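Local coordinates for protein homoserine kinase (Cytophaga hutchinsonii, PDB 4P52) that probably catalyses the ATP-dependent phosphorylation of the side-chain hydroxyl of L-homoserine on the route to threonine, as a member of the GHMP kinase family, at residues K84-I89 and F154-S159; S124-V129 and P147-G152; G230-G235 and S242-S247. All coordinates share one frame; numbering follows the deposited sequence.

Interaction 1 (K84-I89 and F154-S159); sequences KNTVSI and FLACGS
The methyl group of Ala-156 lies against the first turn of helix 86-98, where it meets the backbone and the root of a side chain at Thr-86. Its CB stands 3.7 Å from Thr-86 CB and about as far from the CA of the same residue, and the two alpha carbons, 5.2 Å apart, are the nearest pair between the segments. This is the close part of the contact: a single methyl lets the end of helix 146-157 come right up to the start of the other helix. Ile-89, one turn along, continues the apolar seam. Its CD1 reaches Ala-156 CB at 4.0 Å, while CG2, held anti to the backbone N by a chi1 of -69°, points to Leu-155, whose CD1 it meets at 3.8 Å. The two branched chains pass obliquely, and Leu-155 itself is largely open to solvent.

Both helices belong to the N-terminal domain of the GHMP kinase fold, and here the start of one meets the end of the other. Asn-85 caps helix 86-98: its OD1 accepts from Val-87 N at 2.9 Å, with the donor in the carbonyl plane, and its ND2 is bonded to Pro-79 O, so both ends of the amide are held. The other helix stops at Gly-158, which takes a positive phi of 64°. Thr-86 turns its OG1 anti to its backbone N (chi1 -167°), and this hydroxyl is hydrogen-bonded to Thr-125 OG1 on helix 120-135, which underlies the junction. On the solvent side the contact thins out. Lys-84 contributes little more than its carbonyl O, 4.0 Å from Ala-156 CB, while its CB points away from the neighbouring segment.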
loop_
_atom_site.group_PDB
_atom_site.type_symbol
_atom_site.label_atom_id
_atom_site.label_comp_id
_atom_site.label_asym_id
_atom_site.label_seq_id
_atom_site.Cartn_x
_atom_site.Cartn_y
_atom_site.Cartn_z
ATOM N N LYS A 84 -25.789 25.289 10.153
ATOM C CA LYS A 84 -25.409 24.108 10.921
ATOM C C LYS A 84 -25.505 22.806 10.128
ATOM O O LYS A 84 -25.040 21.775 10.607
ATOM C CB LYS A 84 -26.267 23.978 12.181
ATOM C CG LYS A 84 -25.853 24.888 13.331
ATOM C CD LYS A 84 -26.758 24.698 14.537
ATOM C CE LYS A 84 -26.441 25.712 15.615
ATOM N NZ LYS A 84 -27.720 26.269 16.137
ATOM N N ASN A 85 -26.118 22.841 8.940
ATOM C CA ASN A 85 -26.345 21.622 8.159
ATOM C C ASN A 85 -25.339 21.440 7.034
ATOM O O ASN A 85 -25.029 22.381 6.285
ATOM C CB ASN A 85 -27.774 21.549 7.609
ATOM C CG ASN A 85 -28.095 20.192 6.980
ATOM O OD1 ASN A 85 -27.412 19.744 6.058
ATOM N ND2 ASN A 85 -29.145 19.537 7.471
ATOM N N THR A 86 -24.858 20.215 6.911
ATOM C CA THR A 86 -23.770 19.922 6.003
ATOM C C THR A 86 -24.073 20.284 4.535
ATOM O O THR A 86 -23.226 20.845 3.837
ATOM C CB THR A 86 -23.270 18.462 6.166
ATOM O OG1 THR A 86 -22.037 18.327 5.477
ATOM C CG2 THR A 86 -24.257 17.435 5.616
ATOM N N VAL A 87 -25.296 20.011 4.097
ATOM C CA VAL A 87 -25.700 20.211 2.717
ATOM C C VAL A 87 -25.803 21.700 2.386
ATOM O O VAL A 87 -25.284 22.154 1.371
ATOM C CB VAL A 87 -27.046 19.525 2.450
ATOM C CG1 VAL A 87 -27.495 19.758 1.018
ATOM C CG2 VAL A 87 -26.958 18.039 2.750
ATOM N N SER A 88 -26.464 22.462 3.246
ATOM C CA SER A 88 -26.599 23.894 3.031
ATOM C C SER A 88 -25.262 24.649 3.127
ATOM O O SER A 88 -25.032 25.605 2.372
ATOM C CB SER A 88 -27.674 24.490 3.948
ATOM O OG SER A 88 -27.624 23.910 5.236
ATOM N N ILE A 89 -24.373 24.203 4.023
ATOM C CA ILE A 89 -23.051 24.833 4.164
ATOM C C ILE A 89 -22.283 24.649 2.863
ATOM O O ILE A 89 -21.752 25.608 2.315
ATOM C CB ILE A 89 -22.245 24.300 5.384
ATOM C CG1 ILE A 89 -22.893 24.750 6.703
ATOM C CG2 ILE A 89 -20.777 24.754 5.335
ATOM C CD1 ILE A 89 -22.450 23.940 7.917
ATOM N N PHE A 154 -16.517 19.225 7.064
ATOM C CA PHE A 154 -15.635 19.721 8.093
ATOM C C PHE A 154 -16.361 20.738 8.971
ATOM O O PHE A 154 -16.444 20.551 10.183
ATOM C CB PHE A 154 -14.349 20.297 7.478
ATOM C CG PHE A 154 -13.331 20.746 8.495
ATOM C CD1 PHE A 154 -12.577 19.810 9.217
ATOM C CD2 PHE A 154 -13.122 22.117 8.742
ATOM C CE1 PHE A 154 -11.643 20.231 10.164
ATOM C CE2 PHE A 154 -12.186 22.542 9.684
ATOM C CZ PHE A 154 -11.445 21.596 10.395
ATOM N N LEU A 155 -16.910 21.787 8.364
ATOM C CA LEU A 155 -17.634 22.816 9.123
ATOM C C LEU A 155 -18.856 22.296 9.900
ATOM O O LEU A 155 -19.162 22.815 10.952
ATOM C CB LEU A 155 -18.023 24.001 8.232
ATOM C CG LEU A 155 -16.866 24.866 7.728
ATOM C CD1 LEU A 155 -17.276 25.690 6.514
ATOM C CD2 LEU A 155 -16.335 25.766 8.839
ATOM N N ALA A 156 -19.542 21.277 9.400
ATOM C CA ALA A 156 -20.726 20.746 10.086
ATOM C C ALA A 156 -20.421 19.712 11.172
ATOM O O ALA A 156 -20.848 19.864 12.303
ATOM C CB ALA A 156 -21.715 20.179 9.085
ATOM N N CYS A 157 -19.701 18.651 10.829
ATOM C CA CYS A 157 -19.437 17.569 11.786
ATOM C C CYS A 157 -18.018 17.660 12.391
ATOM O O CYS A 157 -17.590 16.761 13.122
ATOM C CB CYS A 157 -19.679 16.205 11.122
ATOM S SG CYS A 157 -21.165 16.110 10.082
ATOM N N GLY A 158 -17.305 18.751 12.089
ATOM C CA GLY A 158 -15.921 18.977 12.546
ATOM C C GLY A 158 -14.871 17.988 12.039
ATOM O O GLY A 158 -13.801 17.862 12.622
ATOM N N SER A 159 -15.150 17.308 10.929
ATOM C CA SER A 159 -14.435 16.086 10.585
ATOM C C SER A 159 -14.862 15.615 9.185
ATOM O O SER A 159 -16.033 15.301 8.968
ATOM C CB SER A 159 -14.772 15.037 11.663
ATOM O OG SER A 159 -14.387 13.731 11.301
#

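Interaction 2 (S124-V129 and P147-G152); sequences STVAGV and PFAMEG
The methyl of Ala-149 points into a shallow hollow formed by Thr-125, Val-126 and Val-129 on helix 120-135, and Ala-149, Thr-125 and Val-129 account for most of the surface buried here. Ala-149 CB meets Thr-125 CG2 at 4.0 Å. The same CG2 also rests on the backbone of Ala-149, 3.4 Å from its O, because a chi1 of -55° sets this methyl anti to the backbone N and extends it across the interface. That rotation places OG1 of Thr-125 beside its own backbone N, where the hydroxyl is hydrogen-bonded to Ser-121 O in the preceding turn; the threonine thus presents only carbon to Ala-149.

One turn on, Val-129 CG2 stands 4.4 Å from Ala-149 CB, and its CG1 touches Phe-148 at CB, the phenylalanine ring itself turning off toward Thr-97 on helix 86-98. The segments cross at 134°, running more antiparallel than parallel, with an axis separation of 9.3 Å. They lie within the GHMP kinase N-terminal domain, where helix 120-135 directly follows a glycine- and serine-rich loop that, in this family, typically binds the nucleotide phosphates. Helix 146-157 packs against this helix from one side, and helix 162-170 closes over the seam, its Val-165 touching both Ala-149 and Val-126. Through CG2, 4.4 Å from Ala-149 CB, Val-126 adds a smaller apolar contact. Gly-152 follows three residues beyond Ala-149, and a beta carbon at this position would come close to Thr-125 CG2. Glu-151, to one side of the contact, is poorly ordered and forms a salt bridge with Arg-93 of helix 86-98.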
loop_
_atom_site.group_PDB
_atom_site.type_symbol
_atom_site.label_atom_id
_atom_site.label_comp_id
_atom_site.label_asym_id
_atom_site.label_seq_id
_atom_site.Cartn_x
_atom_site.Cartn_y
_atom_site.Cartn_z
ATOM N N SER A 124 -25.247 12.806 1.602
ATOM C CA SER A 124 -26.055 14.018 1.600
ATOM C C SER A 124 -25.303 15.194 0.999
ATOM O O SER A 124 -25.833 15.950 0.165
ATOM C CB SER A 124 -26.442 14.348 3.034
ATOM O OG SER A 124 -27.442 13.443 3.481
ATOM N N THR A 125 -24.061 15.350 1.445
ATOM C CA THR A 125 -23.241 16.480 1.086
ATOM C C THR A 125 -22.889 16.421 -0.398
ATOM O O THR A 125 -22.973 17.441 -1.104
ATOM C CB THR A 125 -21.956 16.459 1.915
ATOM O OG1 THR A 125 -22.298 16.418 3.308
ATOM C CG2 THR A 125 -21.128 17.679 1.639
ATOM N N VAL A 126 -22.508 15.223 -0.862
ATOM C CA VAL A 126 -22.151 15.006 -2.258
ATOM C C VAL A 126 -23.405 15.229 -3.129
ATOM O O VAL A 126 -23.334 15.898 -4.162
ATOM C CB VAL A 126 -21.546 13.602 -2.458
ATOM C CG1 VAL A 126 -21.521 13.212 -3.914
ATOM C CG2 VAL A 126 -20.147 13.551 -1.879
ATOM N N ALA A 127 -24.548 14.705 -2.691
ATOM C CA ALA A 127 -25.796 14.966 -3.368
ATOM C C ALA A 127 -26.081 16.465 -3.550
ATOM O O ALA A 127 -26.392 16.901 -4.675
ATOM C CB ALA A 127 -26.949 14.270 -2.678
ATOM N N GLY A 128 -25.924 17.255 -2.491
ATOM C CA GLY A 128 -26.158 18.696 -2.592
ATOM C C GLY A 128 -25.241 19.412 -3.569
ATOM O O GLY A 128 -25.685 20.258 -4.357
ATOM N N VAL A 129 -23.962 19.058 -3.548
ATOM C CA VAL A 129 -22.960 19.780 -4.332
ATOM C C VAL A 129 -23.078 19.423 -5.813
ATOM O O VAL A 129 -23.069 20.296 -6.691
ATOM C CB VAL A 129 -21.537 19.490 -3.815
ATOM C CG1 VAL A 129 -20.516 20.152 -4.704
ATOM C CG2 VAL A 129 -21.390 20.032 -2.407
ATOM N N PRO A 147 -13.517 19.551 -2.945
ATOM C CA PRO A 147 -13.185 20.418 -1.798
ATOM C C PRO A 147 -14.420 21.014 -1.109
ATOM O O PRO A 147 -14.456 21.112 0.134
ATOM C CB PRO A 147 -12.329 21.535 -2.414
ATOM C CG PRO A 147 -11.855 21.004 -3.724
ATOM C CD PRO A 147 -12.906 20.034 -4.199
ATOM N N PHE A 148 -15.424 21.399 -1.896
ATOM C CA PHE A 148 -16.641 21.935 -1.318
ATOM C C PHE A 148 -17.358 20.913 -0.461
ATOM O O PHE A 148 -17.883 21.242 0.601
ATOM C CB PHE A 148 -17.548 22.468 -2.405
ATOM C CG PHE A 148 -16.924 23.560 -3.196
ATOM C CD1 PHE A 148 -16.640 24.777 -2.604
ATOM C CD2 PHE A 148 -16.595 23.367 -4.524
ATOM C CE1 PHE A 148 -16.047 25.792 -3.325
ATOM C CE2 PHE A 148 -16.007 24.378 -5.261
ATOM C CZ PHE A 148 -15.728 25.592 -4.660
ATOM N N ALA A 149 -17.369 19.668 -0.916
ATOM C CA ALA A 149 -18.008 18.616 -0.149
ATOM C C ALA A 149 -17.206 18.364 1.132
ATOM O O ALA A 149 -17.791 18.156 2.189
ATOM C CB ALA A 149 -18.161 17.358 -0.987
HETATM N N MSE A 150 -15.873 18.434 1.027
HETATM C CA MSE A 150 -14.969 18.340 2.185
HETATM C C MSE A 150 -15.185 19.471 3.189
HETATM O O MSE A 150 -15.365 19.197 4.372
HETATM C CB MSE A 150 -13.495 18.294 1.747
HETATM C CG MSE A 150 -13.010 17.073 0.960
HETATM SE SE MSE A 150 -13.227 15.379 1.973
HETATM C CE MSE A 150 -11.708 15.497 3.239
ATOM N N GLU A 151 -15.145 20.739 2.752
ATOM C CA GLU A 151 -15.348 21.890 3.664
ATOM C C GLU A 151 -16.727 21.832 4.348
ATOM O O GLU A 151 -16.864 22.127 5.546
ATOM C CB GLU A 151 -15.234 23.224 2.928
ATOM C CG GLU A 151 -13.835 23.674 2.523
ATOM C CD GLU A 151 -13.845 24.772 1.435
ATOM O OE1 GLU A 151 -14.867 25.486 1.255
ATOM O OE2 GLU A 151 -12.815 24.927 0.734
ATOM N N GLY A 152 -17.745 21.443 3.580
ATOM C CA GLY A 152 -19.081 21.229 4.112
ATOM C C GLY A 152 -19.085 20.284 5.295
ATOM O O GLY A 152 -19.532 20.655 6.387
#

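Interaction 3 (G230-G235 and S242-S247); sequences GGLVAG and SLIGRS
The CA atoms of Gly-235 and Ile-244 are 5.2 Å apart where two short helical segments run nearly antiparallel at 157°, with their axes 8.2 Å from each other. They form an alpha-alpha hairpin in the C-terminal GHMP kinase region, and Gly-231 and Gly-235 make a GxxxG pattern that gives the first helix a smooth face. Leu-243 fills this face, its CG anti to the backbone N (chi1 180°) and its CD2 lying 3.5 Å from Gly-235 N. Ile-244 spreads its two branches: CD1 rests 3.6 Å from Gly-235 O, and CG2 meets Leu-232 CD1 at 3.7 Å, the two side chains crossing at about a right angle. With an alanine in place of this isoleucine, the Gly-235 carbonyl would probably lose its apolar cover and Leu-232 CD1 would be left without this neighbour. The hairpin also faces the second subunit, where Val-185 packs on Leu-243 and Asp-183 forms a salt bridge with Arg-246. Ser-247 fits against Gly-231, but its hydroxyl is used within its own helix: OG donates to Leu-243 O at 3.0 Å, from 44° out of the carbonyl plane.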
loop_
_atom_site.group_PDB
_atom_site.type_symbol
_atom_site.label_atom_id
_atom_site.label_comp_id
_atom_site.label_asym_id
_atom_site.label_seq_id
_atom_site.Cartn_x
_atom_site.Cartn_y
_atom_site.Cartn_z
ATOM N N GLY A 230 -0.517 -2.568 0.563
ATOM C CA GLY A 230 0.131 -2.763 -0.733
ATOM C C GLY A 230 -0.394 -4.012 -1.433
ATOM O O GLY A 230 -0.600 -4.007 -2.649
ATOM N N GLY A 231 -0.602 -5.075 -0.655
ATOM C CA GLY A 231 -1.061 -6.349 -1.167
ATOM C C GLY A 231 -2.453 -6.191 -1.735
ATOM O O GLY A 231 -2.774 -6.796 -2.745
ATOM N N LEU A 232 -3.270 -5.361 -1.085
ATOM C CA LEU A 232 -4.643 -5.125 -1.517
ATOM C C LEU A 232 -4.702 -4.273 -2.792
ATOM O O LEU A 232 -5.409 -4.617 -3.735
ATOM C CB LEU A 232 -5.438 -4.461 -0.393
ATOM C CG LEU A 232 -6.954 -4.325 -0.474
ATOM C CD1 LEU A 232 -7.618 -5.615 -0.900
ATOM C CD2 LEU A 232 -7.479 -3.943 0.895
ATOM N N VAL A 233 -3.974 -3.160 -2.819
ATOM C CA VAL A 233 -3.906 -2.319 -4.007
ATOM C C VAL A 233 -3.400 -3.089 -5.242
ATOM O O VAL A 233 -3.971 -2.966 -6.329
ATOM C CB VAL A 233 -3.055 -1.065 -3.739
ATOM C CG1 VAL A 233 -2.760 -0.296 -5.013
ATOM C CG2 VAL A 233 -3.766 -0.166 -2.732
ATOM N N ALA A 234 -2.353 -3.896 -5.062
ATOM C CA ALA A 234 -1.808 -4.704 -6.148
ATOM C C ALA A 234 -2.838 -5.734 -6.586
ATOM O O ALA A 234 -3.109 -5.854 -7.767
ATOM C CB ALA A 234 -0.492 -5.372 -5.750
ATOM N N GLY A 235 -3.401 -6.463 -5.625
ATOM C CA GLY A 235 -4.531 -7.376 -5.857
ATOM C C GLY A 235 -5.715 -6.816 -6.654
ATOM O O GLY A 235 -6.303 -7.536 -7.449
ATOM N N SER A 242 -6.970 -14.206 -5.001
ATOM C CA SER A 242 -6.323 -14.895 -3.900
ATOM C C SER A 242 -5.458 -13.961 -3.025
ATOM O O SER A 242 -5.286 -14.209 -1.822
ATOM C CB SER A 242 -5.469 -16.021 -4.482
ATOM O OG SER A 242 -5.145 -16.968 -3.485
ATOM N N LEU A 243 -4.915 -12.908 -3.652
ATOM C CA LEU A 243 -4.030 -11.942 -3.001
ATOM C C LEU A 243 -4.870 -11.003 -2.139
ATOM O O LEU A 243 -4.500 -10.724 -0.988
ATOM C CB LEU A 243 -3.203 -11.144 -4.025
ATOM C CG LEU A 243 -2.205 -10.064 -3.551
ATOM C CD1 LEU A 243 -1.164 -10.632 -2.593
ATOM C CD2 LEU A 243 -1.523 -9.330 -4.705
ATOM N N ILE A 244 -5.996 -10.545 -2.698
ATOM C CA ILE A 244 -6.995 -9.764 -1.960
ATOM C C ILE A 244 -7.475 -10.485 -0.686
ATOM O O ILE A 244 -7.508 -9.898 0.390
ATOM C CB ILE A 244 -8.191 -9.425 -2.840
ATOM C CG1 ILE A 244 -7.739 -8.556 -4.003
ATOM C CG2 ILE A 244 -9.252 -8.698 -2.023
ATOM C CD1 ILE A 244 -8.842 -8.225 -4.986
ATOM N N GLY A 245 -7.802 -11.764 -0.806
ATOM C CA GLY A 245 -8.207 -12.554 0.348
ATOM C C GLY A 245 -7.183 -12.460 1.457
ATOM O O GLY A 245 -7.517 -12.183 2.610
ATOM N N ARG A 246 -5.921 -12.674 1.100
ATOM C CA ARG A 246 -4.854 -12.712 2.083
ATOM C C ARG A 246 -4.523 -11.318 2.610
ATOM O O ARG A 246 -4.174 -11.177 3.770
ATOM C CB ARG A 246 -3.618 -13.394 1.501
ATOM C CG ARG A 246 -3.548 -14.911 1.694
ATOM C CD ARG A 246 -2.388 -15.486 0.884
ATOM N NE ARG A 246 -2.143 -14.643 -0.295
ATOM C CZ ARG A 246 -1.628 -15.053 -1.449
ATOM N NH1 ARG A 246 -1.298 -16.326 -1.604
ATOM N NH2 ARG A 246 -1.456 -14.188 -2.451
ATOM N N SER A 247 -4.659 -10.306 1.760
ATOM C CA SER A 247 -4.407 -8.918 2.129
ATOM C C SER A 247 -5.466 -8.248 2.999
ATOM O O SER A 247 -5.202 -7.201 3.605
ATOM C CB SER A 247 -4.205 -8.067 0.887
ATOM O OG SER A 247 -2.981 -8.450 0.304
#

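Overall arrangement
Interactions 1 and 2 share helix 146-157 and lie in the N-terminal GHMP kinase region, their centres 9 Å apart, whereas interaction 3 sits on the opposite side of the chain's centre, its own centre about 35 and 31 Å from theirs. Interaction 1 is a surface contact between a capped helix start and a helix end; interaction 2 is buried and packs helix 146-157 on a different helix, 120-135, and Val-87 packs on Ser-124 and Gly-128 between them. All three rely on apolar contacts across their segments, but with different small residues: alanine methyls against branched chains in the first two, bare glycine backbone under leucine and isoleucine in the third. Interaction 3, though buried, owes part of its cover to the second subunit.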